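Local coordinates for protein CS6 fimbrial subunit B, CS6 fimbrial subunit A (Escherichia coli, PDB 4B9G) that forms the CssB subunit of the CS6 colonization factor of enterotoxigenic bacteria, here fused to a donor strand from CssA, and probably serves in adhesion to host cells, at residues Val41-Val52 with Ser100-Phe111; Asp31-Tyr39 with Asn79-Asp87. All blocks are in the same frame, centred on the assembly; numbering follows the deposited sequence.

Contact 1 (Val41-Val52 with Ser100-Phe111)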
loop_
_atom_site.group_PDB
_atom_site.type_symbol
_atom_site.label_atom_id
_atom_site.label_comp_id
_atom_site.label_asym_id
_atom_site.label_seq_id
_atom_site.Cartn_x
_atom_site.Cartn_y
_atom_site.Cartn_z
ATOM N N VAL A 41 -4.288 0.748 -5.446
ATOM C CA VAL A 41 -5.337 0.512 -4.461
ATOM C C VAL A 41 -6.459 1.505 -4.747
ATOM O O VAL A 41 -6.196 2.708 -4.935
ATOM C CB VAL A 41 -4.820 0.759 -3.029
ATOM C CG1 VAL A 41 -5.904 0.434 -1.996
ATOM C CG2 VAL A 41 -3.540 -0.028 -2.770
ATOM N N GLU A 42 -7.701 1.025 -4.775
ATOM C CA GLU A 42 -8.869 1.892 -4.957
ATOM C C GLU A 42 -9.854 1.611 -3.842
ATOM O O GLU A 42 -10.076 0.453 -3.479
ATOM C CB GLU A 42 -9.502 1.692 -6.343
ATOM C CG GLU A 42 -8.476 1.885 -7.472
ATOM C CD GLU A 42 -9.068 2.107 -8.855
ATOM O OE1 GLU A 42 -10.261 1.851 -9.067
ATOM O OE2 GLU A 42 -8.323 2.525 -9.755
ATOM N N MET A 43 -10.452 2.659 -3.284
ATOM C CA MET A 43 -11.446 2.494 -2.223
ATOM C C MET A 43 -12.466 3.619 -2.238
ATOM O O MET A 43 -12.179 4.727 -2.642
ATOM C CB MET A 43 -10.805 2.418 -0.843
ATOM C CG MET A 43 -10.123 3.717 -0.387
ATOM S SD MET A 43 -9.295 3.635 1.266
ATOM C CE MET A 43 -7.898 2.554 0.956
ATOM N N THR A 44 -13.686 3.335 -1.828
ATOM C CA THR A 44 -14.641 4.433 -1.552
ATOM C C THR A 44 -14.911 4.399 -0.061
ATOM O O THR A 44 -15.079 3.374 0.515
ATOM C CB THR A 44 -15.965 4.382 -2.390
ATOM O OG1 THR A 44 -15.664 4.520 -3.777
ATOM C CG2 THR A 44 -16.932 5.508 -2.011
ATOM N N ILE A 45 -14.957 5.541 0.558
ATOM C CA ILE A 45 -15.077 5.606 2.005
ATOM C C ILE A 45 -16.533 5.356 2.431
ATOM O O ILE A 45 -17.423 6.115 2.031
ATOM C CB ILE A 45 -14.645 7.006 2.442
ATOM C CG1 ILE A 45 -13.233 7.339 1.907
ATOM C CG2 ILE A 45 -14.744 7.130 3.946
ATOM C CD1 ILE A 45 -12.137 6.354 2.271
ATOM N N PRO A 46 -16.787 4.335 3.267
ATOM C CA PRO A 46 -18.161 4.111 3.717
ATOM C C PRO A 46 -18.633 5.214 4.642
ATOM O O PRO A 46 -17.862 5.845 5.355
ATOM C CB PRO A 46 -18.061 2.805 4.513
ATOM C CG PRO A 46 -16.814 2.146 4.047
ATOM C CD PRO A 46 -15.885 3.267 3.725
ATOM N N ALA A 47 -19.943 5.427 4.673
ATOM C CA ALA A 47 -20.528 6.366 5.621
ATOM C C ALA A 47 -20.107 5.943 7.026
ATOM O O ALA A 47 -20.104 4.753 7.345
ATOM C CB ALA A 47 -22.040 6.380 5.497
ATOM N N GLY A 48 -19.736 6.912 7.861
ATOM C CA GLY A 48 -19.307 6.623 9.217
ATOM C C GLY A 48 -17.796 6.531 9.391
ATOM O O GLY A 48 -17.320 6.464 10.526
ATOM N N VAL A 49 -17.042 6.514 8.295
ATOM C CA VAL A 49 -15.587 6.471 8.380
ATOM C C VAL A 49 -15.053 7.886 8.217
ATOM O O VAL A 49 -15.307 8.550 7.202
ATOM C CB VAL A 49 -15.008 5.534 7.318
ATOM C CG1 VAL A 49 -13.493 5.639 7.296
ATOM C CG2 VAL A 49 -15.474 4.102 7.594
ATOM N N SER A 50 -14.308 8.368 9.170
ATOM C CA SER A 50 -13.693 9.664 9.231
ATOM C C SER A 50 -12.244 9.734 8.858
ATOM O O SER A 50 -11.775 10.778 8.459
ATOM C CB SER A 50 -13.886 10.342 10.594
ATOM O OG SER A 50 -15.184 10.352 10.994
ATOM N N ALA A 51 -11.530 8.622 9.000
ATOM C CA ALA A 51 -10.094 8.605 8.736
ATOM C C ALA A 51 -9.655 7.223 8.284
ATOM O O ALA A 51 -10.295 6.207 8.603
ATOM C CB ALA A 51 -9.303 9.044 9.967
ATOM N N VAL A 52 -8.549 7.208 7.548
ATOM C CA VAL A 52 -7.958 6.005 6.987
ATOM C C VAL A 52 -6.468 5.956 7.291
ATOM O O VAL A 52 -5.788 6.963 7.185
ATOM C CB VAL A 52 -8.158 5.968 5.440
ATOM C CG1 VAL A 52 -7.338 4.854 4.784
ATOM C CG2 VAL A 52 -9.646 5.832 5.114
ATOM N N SER A 100 -3.057 7.694 10.511
ATOM C CA SER A 100 -4.303 7.892 9.797
ATOM C C SER A 100 -4.420 9.345 9.339
ATOM O O SER A 100 -3.760 10.236 9.878
ATOM C CB SER A 100 -5.481 7.500 10.676
ATOM O OG SER A 100 -5.509 8.263 11.872
ATOM N N PHE A 101 -5.279 9.575 8.345
ATOM C CA PHE A 101 -5.583 10.922 7.886
ATOM C C PHE A 101 -7.079 11.027 7.634
ATOM O O PHE A 101 -7.745 10.054 7.295
ATOM C CB PHE A 101 -4.760 11.307 6.651
ATOM C CG PHE A 101 -5.254 10.703 5.345
ATOM C CD1 PHE A 101 -5.080 9.365 5.051
ATOM C CD2 PHE A 101 -5.862 11.508 4.389
ATOM C CE1 PHE A 101 -5.528 8.836 3.833
ATOM C CE2 PHE A 101 -6.314 10.994 3.176
ATOM C CZ PHE A 101 -6.136 9.650 2.896
ATOM N N SER A 102 -7.617 12.234 7.802
ATOM C CA SER A 102 -9.048 12.465 7.656
ATOM C C SER A 102 -9.464 12.468 6.183
ATOM O O SER A 102 -8.812 13.087 5.328
ATOM C CB SER A 102 -9.438 13.777 8.342
ATOM O OG SER A 102 -9.174 13.674 9.729
ATOM N N VAL A 103 -10.574 11.778 5.912
ATOM C CA VAL A 103 -11.105 11.559 4.568
ATOM C C VAL A 103 -12.548 12.036 4.475
ATOM O O VAL A 103 -13.202 12.281 5.482
ATOM C CB VAL A 103 -11.040 10.058 4.163
ATOM C CG1 VAL A 103 -9.597 9.597 4.032
ATOM C CG2 VAL A 103 -11.800 9.186 5.128
ATOM N N LYS A 104 -13.060 12.153 3.275
ATOM C CA LYS A 104 -14.430 12.504 2.957
ATOM C C LYS A 104 -15.274 11.272 2.648
ATOM O O LYS A 104 -14.987 10.521 1.733
ATOM C CB LYS A 104 -14.566 13.575 1.844
ATOM C CG LYS A 104 -13.828 14.858 2.041
ATOM C CD LYS A 104 -13.978 15.846 0.856
ATOM C CE LYS A 104 -13.379 17.192 1.201
ATOM N NZ LYS A 104 -13.984 17.974 2.253
ATOM N N GLU A 105 -16.329 11.089 3.430
ATOM C CA GLU A 105 -17.170 9.907 3.229
ATOM C C GLU A 105 -17.865 9.936 1.865
ATOM O O GLU A 105 -18.137 11.005 1.314
ATOM C CB GLU A 105 -18.157 9.640 4.396
ATOM C CG GLU A 105 -19.131 10.729 4.781
ATOM C CD GLU A 105 -20.158 10.242 5.817
ATOM O OE1 GLU A 105 -19.756 9.759 6.916
ATOM O OE2 GLU A 105 -21.383 10.354 5.541
ATOM N N ASN A 106 -18.091 8.746 1.315
ATOM C CA ASN A 106 -18.788 8.575 0.038
ATOM C C ASN A 106 -18.036 9.177 -1.125
ATOM O O ASN A 106 -18.620 9.601 -2.120
ATOM C CB ASN A 106 -20.189 9.148 0.107
ATOM C CG ASN A 106 -21.067 8.358 1.025
ATOM O OD1 ASN A 106 -21.016 7.127 1.037
ATOM N ND2 ASN A 106 -21.861 9.050 1.823
ATOM N N THR A 107 -16.735 9.289 -1.007
ATOM C CA THR A 107 -15.854 9.674 -2.066
ATOM C C THR A 107 -14.757 8.648 -2.237
ATOM O O THR A 107 -14.457 7.857 -1.366
ATOM C CB THR A 107 -15.216 10.994 -1.857
ATOM O OG1 THR A 107 -14.312 10.880 -0.806
ATOM C CG2 THR A 107 -16.147 11.994 -1.574
ATOM N N SER A 108 -14.160 8.700 -3.400
ATOM C CA SER A 108 -13.208 7.654 -3.772
ATOM C C SER A 108 -11.749 8.116 -3.628
ATOM O O SER A 108 -11.421 9.279 -3.869
ATOM C CB SER A 108 -13.482 7.194 -5.204
ATOM O OG SER A 108 -14.638 6.372 -5.276
ATOM N N TYR A 109 -10.891 7.176 -3.239
ATOM C CA TYR A 109 -9.459 7.404 -3.057
ATOM C C TYR A 109 -8.680 6.361 -3.850
ATOM O O TYR A 109 -9.075 5.188 -3.941
ATOM C CB TYR A 109 -9.070 7.300 -1.559
ATOM C CG TYR A 109 -9.558 8.472 -0.760
ATOM C CD1 TYR A 109 -10.906 8.620 -0.469
ATOM C CD2 TYR A 109 -8.691 9.498 -0.390
ATOM C CE1 TYR A 109 -11.373 9.737 0.209
ATOM C CE2 TYR A 109 -9.163 10.631 0.283
ATOM C CZ TYR A 109 -10.512 10.754 0.553
ATOM O OH TYR A 109 -11.005 11.868 1.191
ATOM N N THR A 110 -7.561 6.782 -4.420
ATOM C CA THR A 110 -6.650 5.863 -5.069
ATOM C C THR A 110 -5.249 6.079 -4.538
ATOM O O THR A 110 -4.872 7.195 -4.170
ATOM C CB THR A 110 -6.654 5.982 -6.602
ATOM O OG1 THR A 110 -6.176 7.269 -6.978
ATOM C CG2 THR A 110 -8.057 5.725 -7.174
ATOM N N PHE A 111 -4.488 4.991 -4.489
ATOM C CA PHE A 111 -3.116 4.988 -4.004
ATOM C C PHE A 111 -2.285 4.096 -4.919
ATOM O O PHE A 111 -2.826 3.202 -5.597
ATOM C CB PHE A 111 -3.020 4.450 -2.564
ATOM C CG PHE A 111 -3.883 5.186 -1.557
ATOM C CD1 PHE A 111 -5.234 4.886 -1.419
ATOM C CD2 PHE A 111 -3.329 6.161 -0.721
ATOM C CE1 PHE A 111 -6.010 5.544 -0.500
ATOM C CE2 PHE A 111 -4.112 6.828 0.215
ATOM C CZ PHE A 111 -5.448 6.517 0.334
HETATM O O HOH W 1 -19.568 4.678 0.336
HETATM O O HOH W 2 -21.427 4.287 2.424
HETATM O O HOH W 3 -15.507 11.243 6.735
HETATM O O HOH W 4 -17.774 10.270 8.226
HETATM O O HOH W 5 -13.204 13.275 8.343
#

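Contact 2 (Asp31-Tyr39 with Asn79-Asp87)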
loop_
_atom_site.group_PDB
_atom_site.type_symbol
_atom_site.label_atom_id
_atom_site.label_comp_id
_atom_site.label_asym_id
_atom_site.label_seq_id
_atom_site.Cartn_x
_atom_site.Cartn_y
_atom_site.Cartn_z
ATOM N N ASP A 31 12.624 -5.843 -14.980
ATOM C CA ASP A 31 12.723 -5.324 -13.617
ATOM C C ASP A 31 12.056 -3.966 -13.481
ATOM O O ASP A 31 12.223 -3.106 -14.331
ATOM C CB ASP A 31 14.182 -5.206 -13.210
ATOM C CG ASP A 31 14.822 -6.563 -12.984
ATOM O OD1 ASP A 31 14.211 -7.577 -13.366
ATOM O OD2 ASP A 31 15.909 -6.625 -12.395
ATOM N N PRO A 32 11.290 -3.762 -12.409
ATOM C CA PRO A 32 10.746 -2.420 -12.168
ATOM C C PRO A 32 11.847 -1.379 -12.048
ATOM O O PRO A 32 12.945 -1.682 -11.587
ATOM C CB PRO A 32 10.005 -2.556 -10.833
ATOM C CG PRO A 32 9.814 -3.987 -10.629
ATOM C CD PRO A 32 10.868 -4.727 -11.383
ATOM N N LYS A 33 11.570 -0.191 -12.481
ATOM C CA LYS A 33 12.417 0.988 -12.350
ATOM C C LYS A 33 12.066 1.888 -11.168
ATOM O O LYS A 33 10.945 1.840 -10.682
ATOM C CB LYS A 33 12.411 1.698 -13.675
ATOM C CG LYS A 33 12.912 0.823 -14.779
ATOM C CD LYS A 33 13.444 1.496 -15.901
ATOM C CE LYS A 33 12.639 1.299 -17.180
ATOM N NZ LYS A 33 13.047 0.036 -17.899
ATOM N N LEU A 34 13.038 2.663 -10.672
ATOM C CA LEU A 34 12.741 3.602 -9.614
ATOM C C LEU A 34 11.494 4.378 -9.999
ATOM O O LEU A 34 11.341 4.824 -11.142
ATOM C CB LEU A 34 13.915 4.556 -9.396
ATOM C CG LEU A 34 14.717 4.374 -8.108
ATOM C CD1 LEU A 34 14.990 2.911 -7.817
ATOM C CD2 LEU A 34 16.016 5.160 -8.192
ATOM N N ASN A 35 10.594 4.485 -9.032
ATOM C CA ASN A 35 9.365 5.254 -9.156
ATOM C C ASN A 35 8.254 4.538 -9.921
ATOM O O ASN A 35 7.169 5.095 -10.083
ATOM C CB ASN A 35 9.645 6.627 -9.798
ATOM C CG ASN A 35 8.752 7.733 -9.258
ATOM O OD1 ASN A 35 8.436 7.760 -8.067
ATOM N ND2 ASN A 35 8.343 8.654 -10.133
ATOM N N SER A 36 8.433 3.322 -10.364
ATOM C CA SER A 36 7.441 2.490 -11.002
ATOM C C SER A 36 6.361 2.061 -10.044
ATOM O O SER A 36 6.627 1.842 -8.868
ATOM C CB SER A 36 8.012 1.272 -11.699
ATOM O OG SER A 36 8.970 1.538 -12.631
ATOM N N GLN A 37 5.145 1.951 -10.573
ATOM C CA GLN A 37 4.038 1.481 -9.777
ATOM C C GLN A 37 4.004 -0.039 -9.768
ATOM O O GLN A 37 3.941 -0.694 -10.815
ATOM C CB GLN A 37 2.709 2.009 -10.327
ATOM C CG GLN A 37 2.569 3.508 -10.284
ATOM C CD GLN A 37 1.326 3.961 -11.011
ATOM O OE1 GLN A 37 0.215 3.658 -10.604
ATOM N NE2 GLN A 37 1.509 4.657 -12.114
ATOM N N LEU A 38 4.010 -0.635 -8.575
ATOM C CA LEU A 38 3.989 -2.091 -8.417
ATOM C C LEU A 38 2.564 -2.643 -8.321
ATOM O O LEU A 38 2.297 -3.760 -8.795
ATOM C CB LEU A 38 4.794 -2.494 -7.204
ATOM C CG LEU A 38 6.257 -2.044 -7.208
ATOM C CD1 LEU A 38 6.969 -2.524 -5.932
ATOM C CD2 LEU A 38 7.000 -2.502 -8.462
ATOM N N TYR A 39 1.680 -1.889 -7.685
ATOM C CA TYR A 39 0.258 -2.186 -7.606
ATOM C C TYR A 39 -0.455 -0.879 -7.279
ATOM O O TYR A 39 0.185 0.091 -6.848
ATOM C CB TYR A 39 -0.058 -3.306 -6.602
ATOM C CG TYR A 39 0.196 -3.021 -5.136
ATOM C CD1 TYR A 39 -0.735 -2.345 -4.367
ATOM C CD2 TYR A 39 1.354 -3.462 -4.512
ATOM C CE1 TYR A 39 -0.532 -2.134 -3.001
ATOM C CE2 TYR A 39 1.577 -3.252 -3.150
ATOM C CZ TYR A 39 0.620 -2.598 -2.392
ATOM O OH TYR A 39 0.767 -2.387 -1.041
ATOM N N ASN A 79 13.578 -9.327 -3.144
ATOM C CA ASN A 79 12.446 -8.533 -2.705
ATOM C C ASN A 79 12.527 -7.112 -3.258
ATOM O O ASN A 79 13.591 -6.643 -3.675
ATOM C CB ASN A 79 12.356 -8.546 -1.179
ATOM C CG ASN A 79 13.611 -8.006 -0.529
ATOM O OD1 ASN A 79 14.012 -6.876 -0.775
ATOM N ND2 ASN A 79 14.274 -8.836 0.249
ATOM N N MET A 80 11.366 -6.465 -3.281
ATOM C CA MET A 80 11.202 -5.101 -3.774
ATOM C C MET A 80 10.720 -4.222 -2.631
ATOM O O MET A 80 9.732 -4.546 -1.978
ATOM C CB MET A 80 10.167 -5.079 -4.900
ATOM C CG MET A 80 10.523 -5.969 -6.078
ATOM S SD MET A 80 9.200 -5.922 -7.288
ATOM C CE MET A 80 9.867 -6.990 -8.570
ATOM N N ASN A 81 11.387 -3.092 -2.433
ATOM C CA ASN A 81 10.979 -2.088 -1.470
ATOM C C ASN A 81 10.050 -1.055 -2.108
ATOM O O ASN A 81 10.244 -0.681 -3.269
ATOM C CB ASN A 81 12.202 -1.341 -0.942
ATOM C CG ASN A 81 13.161 -2.223 -0.196
ATOM O OD1 ASN A 81 12.764 -3.143 0.488
ATOM N ND2 ASN A 81 14.445 -1.932 -0.329
ATOM N N TYR A 82 9.069 -0.557 -1.352
ATOM C CA TYR A 82 8.139 0.421 -1.898
ATOM C C TYR A 82 7.504 1.253 -0.794
ATOM O O TYR A 82 7.508 0.858 0.366
ATOM C CB TYR A 82 7.038 -0.258 -2.729
ATOM C CG TYR A 82 6.024 -1.023 -1.914
ATOM C CD1 TYR A 82 6.247 -2.336 -1.510
ATOM C CD2 TYR A 82 4.822 -0.430 -1.549
ATOM C CE1 TYR A 82 5.303 -3.028 -0.772
ATOM C CE2 TYR A 82 3.862 -1.121 -0.827
ATOM C CZ TYR A 82 4.101 -2.418 -0.443
ATOM O OH TYR A 82 3.110 -3.106 0.242
ATOM N N TYR A 83 6.907 2.381 -1.185
ATOM C CA TYR A 83 6.070 3.167 -0.289
ATOM C C TYR A 83 4.722 3.448 -0.968
ATOM O O TYR A 83 4.574 3.307 -2.195
ATOM C CB TYR A 83 6.728 4.496 0.118
ATOM C CG TYR A 83 6.961 5.455 -1.004
ATOM C CD1 TYR A 83 5.989 6.365 -1.388
ATOM C CD2 TYR A 83 8.168 5.428 -1.703
ATOM C CE1 TYR A 83 6.237 7.246 -2.438
ATOM C CE2 TYR A 83 8.420 6.295 -2.738
ATOM C CZ TYR A 83 7.458 7.197 -3.107
ATOM O OH TYR A 83 7.698 8.097 -4.119
ATOM N N ILE A 84 3.742 3.866 -0.175
ATOM C CA ILE A 84 2.407 4.194 -0.672
ATOM C C ILE A 84 2.259 5.706 -0.916
ATOM O O ILE A 84 2.526 6.527 -0.020
ATOM C CB ILE A 84 1.322 3.723 0.349
ATOM C CG1 ILE A 84 1.324 2.192 0.439
ATOM C CG2 ILE A 84 -0.053 4.284 -0.007
ATOM C CD1 ILE A 84 0.743 1.453 -0.762
ATOM N N ARG A 85 1.820 6.065 -2.121
ATOM C CA ARG A 85 1.535 7.436 -2.541
ATOM C C ARG A 85 0.021 7.562 -2.780
ATOM O O ARG A 85 -0.579 6.682 -3.417
ATOM C CB ARG A 85 2.285 7.732 -3.846
ATOM C CG ARG A 85 2.160 9.160 -4.321
ATOM C CD ARG A 85 2.937 9.423 -5.607
ATOM N NE ARG A 85 2.285 8.783 -6.745
ATOM C CZ ARG A 85 2.907 8.317 -7.827
ATOM N NH1 ARG A 85 4.218 8.401 -7.969
ATOM N NH2 ARG A 85 2.192 7.735 -8.770
ATOM N N LYS A 86 -0.593 8.636 -2.282
ATOM C CA LYS A 86 -1.996 8.901 -2.617
ATOM C C LYS A 86 -2.074 9.585 -3.973
ATOM O O LYS A 86 -1.435 10.623 -4.172
ATOM C CB LYS A 86 -2.643 9.785 -1.551
ATOM C CG LYS A 86 -4.120 10.038 -1.813
ATOM C CD LYS A 86 -4.835 10.790 -0.677
ATOM C CE LYS A 86 -4.324 12.195 -0.409
ATOM N NZ LYS A 86 -4.632 13.106 -1.527
ATOM N N ASP A 87 -2.870 9.018 -4.874
ATOM C CA ASP A 87 -3.059 9.572 -6.209
ATOM C C ASP A 87 -4.404 10.255 -6.470
ATOM O O ASP A 87 -4.531 10.970 -7.472
ATOM C CB ASP A 87 -2.766 8.526 -7.280
ATOM C CG ASP A 87 -1.271 8.246 -7.416
ATOM O OD1 ASP A 87 -0.448 9.106 -7.040
ATOM O OD2 ASP A 87 -0.907 7.175 -7.924
HETATM O O HOH W 6 9.956 7.951 -5.636
HETATM O O HOH W 7 -1.811 5.475 -9.695
#

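Contact 1 (Val41-Val52 with Ser100-Phe111)
Two antiparallel ladders, V41–T44 with S108–F111 and A51–V52 with F101–S102, join these segments by backbone hydrogen bonds. The bond from Y109 N to M43 O, 2.8 Å, is nearly straight at 170°. I45 N and O hold T107 O and N106 N, tying the entry of the P46–V49 turn to the K104–T107 turn (both type II).

Apolar contacts fill the face carrying V41, M43, Y109 and F111. M43, bent at chi3 (69°), puts CE in apolar contact with F111 CE1 at 3.8 Å; M43 SD, 5.5 Å from that ring's centroid, makes an oblique Met-aromatic contact. I45 CG1 meets Y109 CE1 at 3.5 Å, while I45 CG2 touches V103 CG2. V103 CG1 lies over one face of the F101 ring, toward its rim, and meets V52 CG2 at 3.9 Å.

Among polar side chains, T44 OG1 and S108 OG share a 2.6 Å hydrogen bond across a non-hydrogen-bonded pair. G48 N points straight at E105 OE1, 3.0 Å away, but from above the carboxylate plane. Y109 OH receives K104 N at 2.9 Å and also bonds A90 O.

Polar bonds thus tie the two largely exposed turns together, while I45 and V103, in the connecting loops, bridge the ladders' apolar faces.

Contact 2 (Asp31-Tyr39 with Asn79-Asp87)
The edge of the Y39 ring is turned toward the face of the Y82 ring in an offset edge-to-face pair, planes at 73° and centroids 5.4 Å apart. Y82 OH lies at the edge of the Y39 ring, in plane, and shares a 2.8 Å hydrogen bond with Y39 OH. Both leave the backbone between N and the carbonyl carbon (chi1 66° and 72°), crossing at about a right angle. I84 CD1 touches Y39 OH, and L38 CD1 reaches Y82 CB at 3.9 Å. The extended M80 chain carries CE to 3.6 Å from P32 CG.

At the polar end, R85 grips D87 side-on: R85 NE donates to the syn lone pair of D87 OD1, 2.8 Å away, and NH2 bonds OD2 more loosely. This should help orient the guanidinium near N35 and Q37. One water links N35 OD1 to Y83 OH, in that ring's plane; another lies within hydrogen-bonding reach of Q37 OE1 and D87 OD2, the latter also bonded to S112 OG.

In the CssB part, strand 108–119 pairs with both 37–44 and 79–88, and A113 touches Y39 and Y82. The engineered, fused CssA donor segment, in strand 145–160, lies against Y39 (V156) and M80 (T158, I160).

In the fold
The two contacts illustrate how one strand can serve successive partners. Strand 37–44 supplies Y39 to contact 2 and V41–T44 to contact 1. Strand 108–119 pairs with 37–44 on one edge and 79–88 on the other, so the contacts, with centres about 22 Å apart on opposite sides of the chain's centre, still meet directly: D87 N lies 2.8 Å from T110 O, a probable hydrogen bond, and F111 CB packs 3.4 Å from R85 O. Their segments alternate along the sequence within the CssB portion. Strand 145–160, carrying the engineered CssA donor segment, pairs with strand 21–28, touches Y39 and M80 of contact 2, and through R146 bonds S100 OG of contact 1.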